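Local coordinates for conserved hypothetical protein (Pseudomonas aeruginosa PAO1, PDB 1TE5) that is of unknown function but probably acts as a class-II glutamine amidotransferase of the Ntn-hydrolase type, releasing ammonia from glutamine, at residues Phe17-Leu22 with Arg62-Phe67; Ala189-Arg194 with Asp231-Thr236; Val220-Ala225 with Val244-Gly249. All blocks are in the same frame, centred on the assembly; numbering follows the deposited sequence.

How the contacts relate
Along the chain, contact 1 closes before the other two open, whereas the segments of contacts 2 and 3 alternate. Contact 1 stands apart, its centre about 25 Å from that of contact 2 and about 24 Å from that of contact 3; it joins strand 12-19 of the four-stranded sheet to helix 59-66, which also packs on the second subunit. Contacts 2 and 3, with centres about 11 Å apart, meet through neighbouring antiparallel strands, 188-194 and 220-225, of the seven-stranded sheet. Contact 2 adds an edge strand to that sheet; contact 3 packs one of its faces against the six-stranded sheet. Such face-to-face layering of antiparallel sheets is the architecture expected of an Ntn-type glutaminase domain.

Contact 1 (Phe17-Leu22 with Arg62-Phe67); sequences FSFTGL and RLVQRF
Phe17 and Gln65 bring strand 17-19 and helix 62-66 closest, their CA atoms 5.5 Å apart, and the two short axes run roughly antiparallel at 143°, approaching to 7.4 Å. Gln65 makes the largest share of the contact. Its CG, anti to the carbonyl carbon (chi1 -60°), passes 3.2 Å from Phe17 O, and the extended chain beyond it lays the amide alongside the strand backbone. There OE1 reaches Ser18 CA at 3.2 Å and also comes close to Phe19 N. At the other end of the amide, NE2 lies at the edge of the Phe19 ring, near its plane, with Phe19 CB 3.5 Å away; ring and amide planes are turned 60° apart. NE2 is gripped twice, by Ala61 O one turn back in the helix and by a water. Gln65 NE2 donates to that water's oxygen over 3.0 Å, and the water donates in turn to Phe19 O. These two bonds help fix the rotation of the amide. Deeper in, Val64 CG2 approaches Phe19 CE2 obliquely at 4.1 Å, the apolar part of a contact otherwise built from one polar side chain laid against backbone. Strand 35-42 continues this apolar layer, with Trp36 meeting both Phe19 and Val64 and Ile38 touching Phe17 and Val64, while strand 12-19 pairs with strand 207-211 through Ser18 and Thr208.

Contact 2 (Ala189-Arg194 with Asp231-Thr236); sequences AYITRR and DNENWT
Tyr190 and Thr236 form an antiparallel hydrogen-bonded pair, the beta bridge by which an edge strand, 236-238, joins the seven-stranded antiparallel sheet at strand 188-194. Tyr190 N donates to Thr236 O at 3.1 Å, in the carbonyl plane, and Thr236 N returns the bond to Tyr190 O at 2.9 Å. On the face that the pair shares, their side chains run the same way: Tyr190 takes the torsion that sets CG between its backbone N and carbonyl carbon (chi1 63°), and the ring receives Thr236 CB over one face, 3.9 Å from the centroid and 23° off the normal. Thr236 CG2 continues outward to the phenol oxygen. The opposite face of the Tyr190 ring receives the edge of the Trp246 indole in a T-shaped pair, so the tyrosine links the strand to the neighbouring sheet.

Ile191 serves the other face, and its atoms can be followed outward in turn. CB stands over the Trp235 indole near CD2 and CE2. From it CG2 branches onto the ring face, 3.8 Å from the centroid of the six-membered ring in a CH-pi contact. The other branch is fully extended, with CG1 opposite the backbone N (chi1 -175°): CG1 packs on Asn234 CB, and the terminal CD1 reaches Asn234 N and Glu233 OE2. Asn234 N is buried here with no partner in the model. Ala189 CB adds an apolar contact at Trp235 CE3, and Pro228 touches both residues. Beside the bridge, where the 231-236 segment has yet to come into register, a water takes the place of direct pairing: it accepts from Thr192 N and donates to Asn234 O at 2.8 Å.

Contact 3 (Val220-Ala225 with Val244-Gly249); sequences VVTVIA and VLWWGG
Trp246, with Val244 CG1 over one face of its indole, turns the other to Thr222 and Ile224, and is the first residue of the 244-249 segment to touch strand 220-225. On this near face Thr222 CG2 sits almost squarely above the six-membered ring, 3.7 Å from its centroid and 12° off the normal, while Ile224 CD1 covers the five-membered ring at 4.1 Å. Ile224 and Trp246 run alongside in opposite senses, while Thr222 comes at the indole nearly perpendicular. This is the interior of a layered beta fold: strand 243-247 belongs to the six-stranded antiparallel sheet and strand 220-225 to the seven-stranded one, and side chains from their facing sides fill the space between, as in the sandwich of Ntn hydrolases. Thr182 of strand 180-183 meets both Ile224 and Trp246 in this layer.

Beyond Trp247 the chain turns through Gly248, whose backbone phi is positive (66°) and whose O comes 4.0 Å from Val220 CB. Gly249 follows with phi again positive, which brings the backbone against strand 220-225. Its own carbonyl oxygen accepts a hydrogen bond from Thr222 OG1 at 2.9 Å, the donor tilted 26° from the carbonyl plane, and meets Val220 CG1 at 3.5 Å. Thr222 OG1 is also hydrogen-bonded to Thr192 OG1 on the adjacent strand, and Gly249 N is hydrogen-bonded to Ser8 OG.

Contact 1 (Phe17-Leu22 with Arg62-Phe67)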
loop_
_atom_site.group_PDB
_atom_site.type_symbol
_atom_site.label_atom_id
_atom_site.label_comp_id
_atom_site.label_asym_id
_atom_site.label_seq_id
_atom_site.Cartn_x
_atom_site.Cartn_y
_atom_site.Cartn_z
ATOM N N PHE A 17 12.873 -9.023 -8.939
ATOM C CA PHE A 17 13.149 -9.715 -7.700
ATOM C C PHE A 17 12.788 -11.161 -7.929
ATOM O O PHE A 17 11.709 -11.457 -8.444
ATOM C CB PHE A 17 12.305 -9.172 -6.551
ATOM C CG PHE A 17 12.818 -7.895 -5.983
ATOM C CD1 PHE A 17 12.557 -6.685 -6.625
ATOM C CD2 PHE A 17 13.563 -7.890 -4.805
ATOM C CE1 PHE A 17 13.030 -5.483 -6.100
ATOM C CE2 PHE A 17 14.041 -6.695 -4.271
ATOM C CZ PHE A 17 13.773 -5.486 -4.920
ATOM N N SER A 18 13.706 -12.047 -7.570
ATOM C CA SER A 18 13.491 -13.470 -7.695
ATOM C C SER A 18 13.786 -14.078 -6.340
ATOM O O SER A 18 14.941 -14.123 -5.918
ATOM C CB SER A 18 14.420 -14.089 -8.747
ATOM O OG SER A 18 14.093 -13.681 -10.067
ATOM N N PHE A 19 12.735 -14.392 -5.591
ATOM C CA PHE A 19 12.913 -15.051 -4.304
ATOM C C PHE A 19 13.108 -16.535 -4.610
ATOM O O PHE A 19 12.298 -17.138 -5.332
ATOM C CB PHE A 19 11.685 -14.874 -3.414
ATOM C CG PHE A 19 11.626 -13.550 -2.734
ATOM C CD1 PHE A 19 12.174 -13.383 -1.464
ATOM C CD2 PHE A 19 11.036 -12.455 -3.363
ATOM C CE1 PHE A 19 12.133 -12.142 -0.826
ATOM C CE2 PHE A 19 10.988 -11.207 -2.738
ATOM C CZ PHE A 19 11.539 -11.050 -1.465
ATOM N N THR A 20 14.235 -17.094 -4.178
ATOM C CA THR A 20 14.460 -18.515 -4.400
ATOM C C THR A 20 13.388 -19.209 -3.558
ATOM O O THR A 20 13.194 -18.855 -2.388
ATOM C CB THR A 20 15.877 -18.981 -3.921
ATOM O OG1 THR A 20 16.901 -18.383 -4.728
ATOM C CG2 THR A 20 16.009 -20.510 -4.022
ATOM N N GLY A 21 12.641 -20.121 -4.180
ATOM C CA GLY A 21 11.607 -20.845 -3.461
ATOM C C GLY A 21 12.190 -21.543 -2.244
ATOM O O GLY A 21 13.381 -21.864 -2.221
ATOM N N LEU A 22 11.366 -21.733 -1.219
ATOM C CA LEU A 22 11.793 -22.396 0.010
ATOM C C LEU A 22 12.489 -23.744 -0.250
ATOM O O LEU A 22 12.189 -24.433 -1.236
ATOM C CB LEU A 22 10.574 -22.634 0.904
ATOM C CG LEU A 22 9.721 -21.419 1.240
ATOM C CD1 LEU A 22 8.420 -21.868 1.847
ATOM C CD2 LEU A 22 10.482 -20.527 2.188
ATOM N N ARG A 62 4.773 -14.089 -4.668
ATOM C CA ARG A 62 4.683 -14.392 -6.087
ATOM C C ARG A 62 4.332 -13.114 -6.845
ATOM O O ARG A 62 4.716 -12.939 -8.004
ATOM C CB ARG A 62 3.606 -15.447 -6.345
ATOM C CG ARG A 62 4.041 -16.876 -6.090
ATOM C CD ARG A 62 3.029 -17.863 -6.673
ATOM N NE ARG A 62 1.897 -18.113 -5.788
ATOM C CZ ARG A 62 1.982 -18.811 -4.659
ATOM N NH1 ARG A 62 0.907 -19.003 -3.906
ATOM N NH2 ARG A 62 3.147 -19.320 -4.283
ATOM N N LEU A 63 3.559 -12.248 -6.195
ATOM C CA LEU A 63 3.146 -10.991 -6.789
ATOM C C LEU A 63 4.316 -10.066 -7.142
ATOM O O LEU A 63 4.343 -9.504 -8.235
ATOM C CB LEU A 63 2.139 -10.287 -5.879
ATOM C CG LEU A 63 0.675 -10.262 -6.333
ATOM C CD1 LEU A 63 0.531 -9.313 -7.503
ATOM C CD2 LEU A 63 0.192 -11.657 -6.703
ATOM N N VAL A 64 5.273 -9.888 -6.229
ATOM C CA VAL A 64 6.434 -9.030 -6.511
ATOM C C VAL A 64 7.236 -9.541 -7.693
ATOM O O VAL A 64 7.800 -8.753 -8.457
ATOM C CB VAL A 64 7.438 -8.952 -5.350
ATOM C CG1 VAL A 64 7.112 -7.801 -4.451
ATOM C CG2 VAL A 64 7.493 -10.262 -4.606
ATOM N N GLN A 65 7.339 -10.863 -7.791
ATOM C CA GLN A 65 8.085 -11.499 -8.864
ATOM C C GLN A 65 7.406 -11.461 -10.224
ATOM O O GLN A 65 8.095 -11.398 -11.242
ATOM C CB GLN A 65 8.416 -12.939 -8.493
ATOM C CG GLN A 65 9.249 -13.057 -7.242
ATOM C CD GLN A 65 9.807 -14.447 -7.050
ATOM O OE1 GLN A 65 10.646 -14.915 -7.832
ATOM N NE2 GLN A 65 9.327 -15.129 -6.021
ATOM N N ARG A 66 6.073 -11.520 -10.258
ATOM C CA ARG A 66 5.355 -11.494 -11.535
ATOM C C ARG A 66 5.059 -10.097 -12.103
ATOM O O ARG A 66 4.745 -9.940 -13.288
ATOM C CB ARG A 66 4.085 -12.360 -11.470
ATOM C CG ARG A 66 3.101 -12.011 -10.378
ATOM C CD ARG A 66 1.995 -13.070 -10.252
ATOM N NE ARG A 66 1.062 -13.063 -11.381
ATOM C CZ ARG A 66 -0.224 -13.408 -11.303
ATOM N NH1 ARG A 66 -0.993 -13.369 -12.386
ATOM N NH2 ARG A 66 -0.751 -13.793 -10.144
ATOM N N PHE A 67 5.192 -9.083 -11.255
ATOM C CA PHE A 67 4.932 -7.703 -11.647
ATOM C C PHE A 67 6.128 -7.059 -12.350
ATOM O O PHE A 67 7.226 -7.023 -11.805
ATOM C CB PHE A 67 4.568 -6.874 -10.400
ATOM C CG PHE A 67 4.204 -5.439 -10.700
ATOM C CD1 PHE A 67 2.890 -5.079 -10.963
ATOM C CD2 PHE A 67 5.179 -4.451 -10.735
ATOM C CE1 PHE A 67 2.553 -3.757 -11.260
ATOM C CE2 PHE A 67 4.851 -3.130 -11.030
ATOM C CZ PHE A 67 3.535 -2.785 -11.295
HETATM O O HOH W 1 9.950 -8.098 -10.218
HETATM O O HOH W 2 9.638 -18.110 -5.567
#

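Contact 2 (Ala189-Arg194 with Asp231-Thr236)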
loop_
_atom_site.group_PDB
_atom_site.type_symbol
_atom_site.label_atom_id
_atom_site.label_comp_id
_atom_site.label_asym_id
_atom_site.label_seq_id
_atom_site.Cartn_x
_atom_site.Cartn_y
_atom_site.Cartn_z
ATOM N N ALA A 189 25.866 0.615 2.335
ATOM C CA ALA A 189 26.773 0.825 1.221
ATOM C C ALA A 189 25.996 1.189 -0.036
ATOM O O ALA A 189 24.766 1.065 -0.072
ATOM C CB ALA A 189 27.592 -0.444 0.986
ATOM N N TYR A 190 26.705 1.619 -1.076
ATOM C CA TYR A 190 26.052 1.979 -2.328
ATOM C C TYR A 190 26.979 1.891 -3.530
ATOM O O TYR A 190 28.191 1.749 -3.386
ATOM C CB TYR A 190 25.459 3.394 -2.234
ATOM C CG TYR A 190 26.480 4.501 -2.025
ATOM C CD1 TYR A 190 27.124 5.101 -3.115
ATOM C CD2 TYR A 190 26.788 4.963 -0.741
ATOM C CE1 TYR A 190 28.050 6.132 -2.931
ATOM C CE2 TYR A 190 27.712 5.999 -0.549
ATOM C CZ TYR A 190 28.336 6.578 -1.648
ATOM O OH TYR A 190 29.239 7.605 -1.458
ATOM N N ILE A 191 26.390 1.929 -4.717
ATOM C CA ILE A 191 27.155 1.911 -5.953
ATOM C C ILE A 191 26.366 2.586 -7.070
ATOM O O ILE A 191 25.229 2.205 -7.358
ATOM C CB ILE A 191 27.579 0.483 -6.383
ATOM C CG1 ILE A 191 28.477 0.565 -7.623
ATOM C CG2 ILE A 191 26.358 -0.388 -6.679
ATOM C CD1 ILE A 191 29.092 -0.745 -8.018
ATOM N N THR A 192 26.969 3.601 -7.680
ATOM C CA THR A 192 26.325 4.330 -8.758
ATOM C C THR A 192 26.819 3.783 -10.078
ATOM O O THR A 192 28.019 3.601 -10.265
ATOM C CB THR A 192 26.667 5.820 -8.707
ATOM O OG1 THR A 192 26.465 6.318 -7.380
ATOM C CG2 THR A 192 25.789 6.600 -9.674
ATOM N N ARG A 193 25.898 3.534 -10.998
ATOM C CA ARG A 193 26.245 3.012 -12.306
ATOM C C ARG A 193 25.836 4.037 -13.348
ATOM O O ARG A 193 24.687 4.462 -13.384
ATOM C CB ARG A 193 25.530 1.677 -12.533
ATOM C CG ARG A 193 25.973 0.586 -11.555
ATOM C CD ARG A 193 24.971 -0.554 -11.452
ATOM N NE ARG A 193 24.777 -1.261 -12.716
ATOM C CZ ARG A 193 23.601 -1.388 -13.331
ATOM N NH1 ARG A 193 23.519 -2.055 -14.477
ATOM N NH2 ARG A 193 22.508 -0.836 -12.813
ATOM N N ARG A 194 26.791 4.473 -14.163
ATOM C CA ARG A 194 26.523 5.465 -15.198
ATOM C C ARG A 194 26.550 4.880 -16.594
ATOM O O ARG A 194 27.445 4.115 -16.927
ATOM C CB ARG A 194 27.545 6.589 -15.096
ATOM C CG ARG A 194 27.446 7.319 -13.795
ATOM C CD ARG A 194 28.688 8.098 -13.453
ATOM N NE ARG A 194 28.555 8.662 -12.115
ATOM C CZ ARG A 194 27.695 9.624 -11.801
ATOM N NH1 ARG A 194 27.627 10.074 -10.557
ATOM N NH2 ARG A 194 26.923 10.157 -12.741
ATOM N N ASP A 231 30.507 -8.291 -6.084
ATOM C CA ASP A 231 31.905 -8.227 -5.673
ATOM C C ASP A 231 32.451 -6.812 -5.875
ATOM O O ASP A 231 32.544 -6.322 -7.008
ATOM C CB ASP A 231 32.768 -9.242 -6.426
ATOM C CG ASP A 231 34.204 -9.273 -5.915
ATOM O OD1 ASP A 231 34.406 -9.179 -4.680
ATOM O OD2 ASP A 231 35.132 -9.376 -6.748
ATOM N N ASN A 232 32.778 -6.176 -4.752
ATOM C CA ASN A 232 33.316 -4.811 -4.681
ATOM C C ASN A 232 33.893 -4.229 -5.970
ATOM O O ASN A 232 34.892 -4.728 -6.511
ATOM C CB ASN A 232 34.388 -4.711 -3.586
ATOM C CG ASN A 232 33.840 -4.973 -2.195
ATOM O OD1 ASN A 232 34.007 -6.068 -1.646
ATOM N ND2 ASN A 232 33.217 -3.959 -1.599
ATOM N N GLU A 233 33.260 -3.161 -6.445
ATOM C CA GLU A 233 33.703 -2.463 -7.644
ATOM C C GLU A 233 33.810 -1.011 -7.204
ATOM O O GLU A 233 34.842 -0.565 -6.694
ATOM C CB GLU A 233 32.648 -2.565 -8.744
ATOM C CG GLU A 233 31.880 -3.855 -8.781
ATOM C CD GLU A 233 30.754 -3.801 -9.782
ATOM O OE1 GLU A 233 31.028 -3.501 -10.967
ATOM O OE2 GLU A 233 29.592 -4.038 -9.378
ATOM N N ASN A 234 32.708 -0.294 -7.399
ATOM C CA ASN A 234 32.588 1.099 -7.018
ATOM C C ASN A 234 31.759 1.154 -5.748
ATOM O O ASN A 234 31.187 2.192 -5.414
ATOM C CB ASN A 234 31.895 1.902 -8.116
ATOM C CG ASN A 234 32.854 2.381 -9.172
ATOM O OD1 ASN A 234 33.307 1.605 -10.014
ATOM N ND2 ASN A 234 33.182 3.670 -9.131
ATOM N N TRP A 235 31.655 0.014 -5.071
ATOM C CA TRP A 235 30.898 -0.051 -3.831
ATOM C C TRP A 235 31.570 0.777 -2.757
ATOM O O TRP A 235 32.648 0.435 -2.268
ATOM C CB TRP A 235 30.725 -1.493 -3.346
ATOM C CG TRP A 235 29.583 -2.225 -3.994
ATOM C CD1 TRP A 235 29.658 -3.090 -5.042
ATOM C CD2 TRP A 235 28.200 -2.172 -3.617
ATOM N NE1 TRP A 235 28.413 -3.582 -5.344
ATOM C CE2 TRP A 235 27.498 -3.037 -4.485
ATOM C CE3 TRP A 235 27.482 -1.477 -2.630
ATOM C CZ2 TRP A 235 26.114 -3.229 -4.397
ATOM C CZ3 TRP A 235 26.101 -1.668 -2.542
ATOM C CH2 TRP A 235 25.435 -2.537 -3.423
ATOM N N THR A 236 30.936 1.890 -2.422
ATOM C CA THR A 236 31.433 2.782 -1.396
ATOM C C THR A 236 30.777 2.378 -0.076
ATOM O O THR A 236 29.565 2.153 -0.019
ATOM C CB THR A 236 31.085 4.236 -1.744
ATOM O OG1 THR A 236 31.754 4.608 -2.957
ATOM C CG2 THR A 236 31.503 5.169 -0.633
HETATM O O HOH W 3 29.982 4.344 -6.793
#

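Contact 3 (Val220-Ala225 with Val244-Gly249)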
loop_
_atom_site.group_PDB
_atom_site.type_symbol
_atom_site.label_atom_id
_atom_site.label_comp_id
_atom_site.label_asym_id
_atom_site.label_seq_id
_atom_site.Cartn_x
_atom_site.Cartn_y
_atom_site.Cartn_z
ATOM N N VAL A 220 21.578 6.982 -14.979
ATOM C CA VAL A 220 22.351 6.977 -13.747
ATOM C C VAL A 220 21.451 6.256 -12.746
ATOM O O VAL A 220 20.315 6.676 -12.507
ATOM C CB VAL A 220 22.689 8.411 -13.218
ATOM C CG1 VAL A 220 23.469 8.322 -11.896
ATOM C CG2 VAL A 220 23.492 9.190 -14.238
ATOM N N VAL A 221 21.921 5.118 -12.245
ATOM C CA VAL A 221 21.156 4.346 -11.275
ATOM C C VAL A 221 22.035 3.934 -10.106
ATOM O O VAL A 221 23.109 3.362 -10.291
ATOM C CB VAL A 221 20.417 3.128 -11.932
ATOM C CG1 VAL A 221 20.758 3.005 -13.402
ATOM C CG2 VAL A 221 20.713 1.838 -11.196
ATOM N N THR A 222 21.566 4.259 -8.906
ATOM C CA THR A 222 22.275 3.959 -7.674
ATOM C C THR A 222 21.546 2.942 -6.826
ATOM O O THR A 222 20.340 3.037 -6.621
ATOM C CB THR A 222 22.470 5.219 -6.838
ATOM O OG1 THR A 222 23.365 6.092 -7.526
ATOM C CG2 THR A 222 23.039 4.886 -5.454
ATOM N N VAL A 223 22.288 1.950 -6.353
ATOM C CA VAL A 223 21.733 0.911 -5.506
ATOM C C VAL A 223 22.337 1.086 -4.123
ATOM O O VAL A 223 23.522 1.407 -3.996
ATOM C CB VAL A 223 22.071 -0.495 -6.049
ATOM C CG1 VAL A 223 21.402 -1.571 -5.187
ATOM C CG2 VAL A 223 21.632 -0.611 -7.510
ATOM N N ILE A 224 21.507 0.949 -3.095
ATOM C CA ILE A 224 21.942 1.079 -1.704
ATOM C C ILE A 224 21.539 -0.216 -0.985
ATOM O O ILE A 224 20.419 -0.693 -1.144
ATOM C CB ILE A 224 21.263 2.291 -1.028
ATOM C CG1 ILE A 224 21.486 3.548 -1.872
ATOM C CG2 ILE A 224 21.829 2.503 0.362
ATOM C CD1 ILE A 224 20.389 4.546 -1.746
ATOM N N ALA A 225 22.472 -0.813 -0.251
ATOM C CA ALA A 225 22.201 -2.046 0.472
ATOM C C ALA A 225 22.906 -1.995 1.807
ATOM O O ALA A 225 23.695 -1.085 2.048
ATOM C CB ALA A 225 22.682 -3.238 -0.326
ATOM N N VAL A 244 23.219 10.508 3.302
ATOM C CA VAL A 244 23.351 10.918 1.914
ATOM C C VAL A 244 21.953 11.162 1.377
ATOM O O VAL A 244 21.009 10.472 1.754
ATOM C CB VAL A 244 24.043 9.833 1.038
ATOM C CG1 VAL A 244 24.139 10.307 -0.393
ATOM C CG2 VAL A 244 25.441 9.524 1.552
ATOM N N LEU A 245 21.796 12.213 0.584
ATOM C CA LEU A 245 20.505 12.496 -0.010
ATOM C C LEU A 245 20.679 12.250 -1.488
ATOM O O LEU A 245 21.556 12.842 -2.135
ATOM C CB LEU A 245 20.055 13.937 0.245
ATOM C CG LEU A 245 18.598 14.211 -0.151
ATOM C CD1 LEU A 245 17.662 13.265 0.589
ATOM C CD2 LEU A 245 18.239 15.652 0.149
ATOM N N TRP A 246 19.879 11.319 -1.993
ATOM C CA TRP A 246 19.896 10.939 -3.388
ATOM C C TRP A 246 18.681 11.507 -4.078
ATOM O O TRP A 246 17.694 11.859 -3.437
ATOM C CB TRP A 246 19.860 9.415 -3.516
ATOM C CG TRP A 246 21.030 8.753 -2.921
ATOM C CD1 TRP A 246 21.142 8.264 -1.652
ATOM C CD2 TRP A 246 22.284 8.521 -3.558
ATOM N NE1 TRP A 246 22.395 7.743 -1.459
ATOM C CE2 TRP A 246 23.119 7.885 -2.615
ATOM C CE3 TRP A 246 22.789 8.790 -4.838
ATOM C CZ2 TRP A 246 24.441 7.508 -2.912
ATOM C CZ3 TRP A 246 24.104 8.415 -5.135
ATOM C CH2 TRP A 246 24.912 7.780 -4.173
ATOM N N TRP A 247 18.781 11.607 -5.393
ATOM C CA TRP A 247 17.709 12.095 -6.240
ATOM C C TRP A 247 18.266 11.960 -7.642
ATOM O O TRP A 247 19.325 12.521 -7.948
ATOM C CB TRP A 247 17.362 13.556 -5.917
ATOM C CG TRP A 247 16.053 14.009 -6.504
ATOM C CD1 TRP A 247 15.289 13.339 -7.417
ATOM C CD2 TRP A 247 15.346 15.217 -6.204
ATOM N NE1 TRP A 247 14.150 14.051 -7.702
ATOM C CE2 TRP A 247 14.163 15.210 -6.974
ATOM C CE3 TRP A 247 15.600 16.307 -5.363
ATOM C CZ2 TRP A 247 13.229 16.249 -6.922
ATOM C CZ3 TRP A 247 14.671 17.336 -5.310
ATOM C CH2 TRP A 247 13.503 17.301 -6.088
ATOM N N GLY A 248 17.567 11.204 -8.484
ATOM C CA GLY A 248 18.024 10.989 -9.843
ATOM C C GLY A 248 19.327 10.198 -9.916
ATOM O O GLY A 248 20.058 10.285 -10.902
ATOM N N GLY A 249 19.596 9.400 -8.886
ATOM C CA GLY A 249 20.811 8.606 -8.845
ATOM C C GLY A 249 22.041 9.421 -8.503
ATOM O O GLY A 249 23.142 8.886 -8.416
#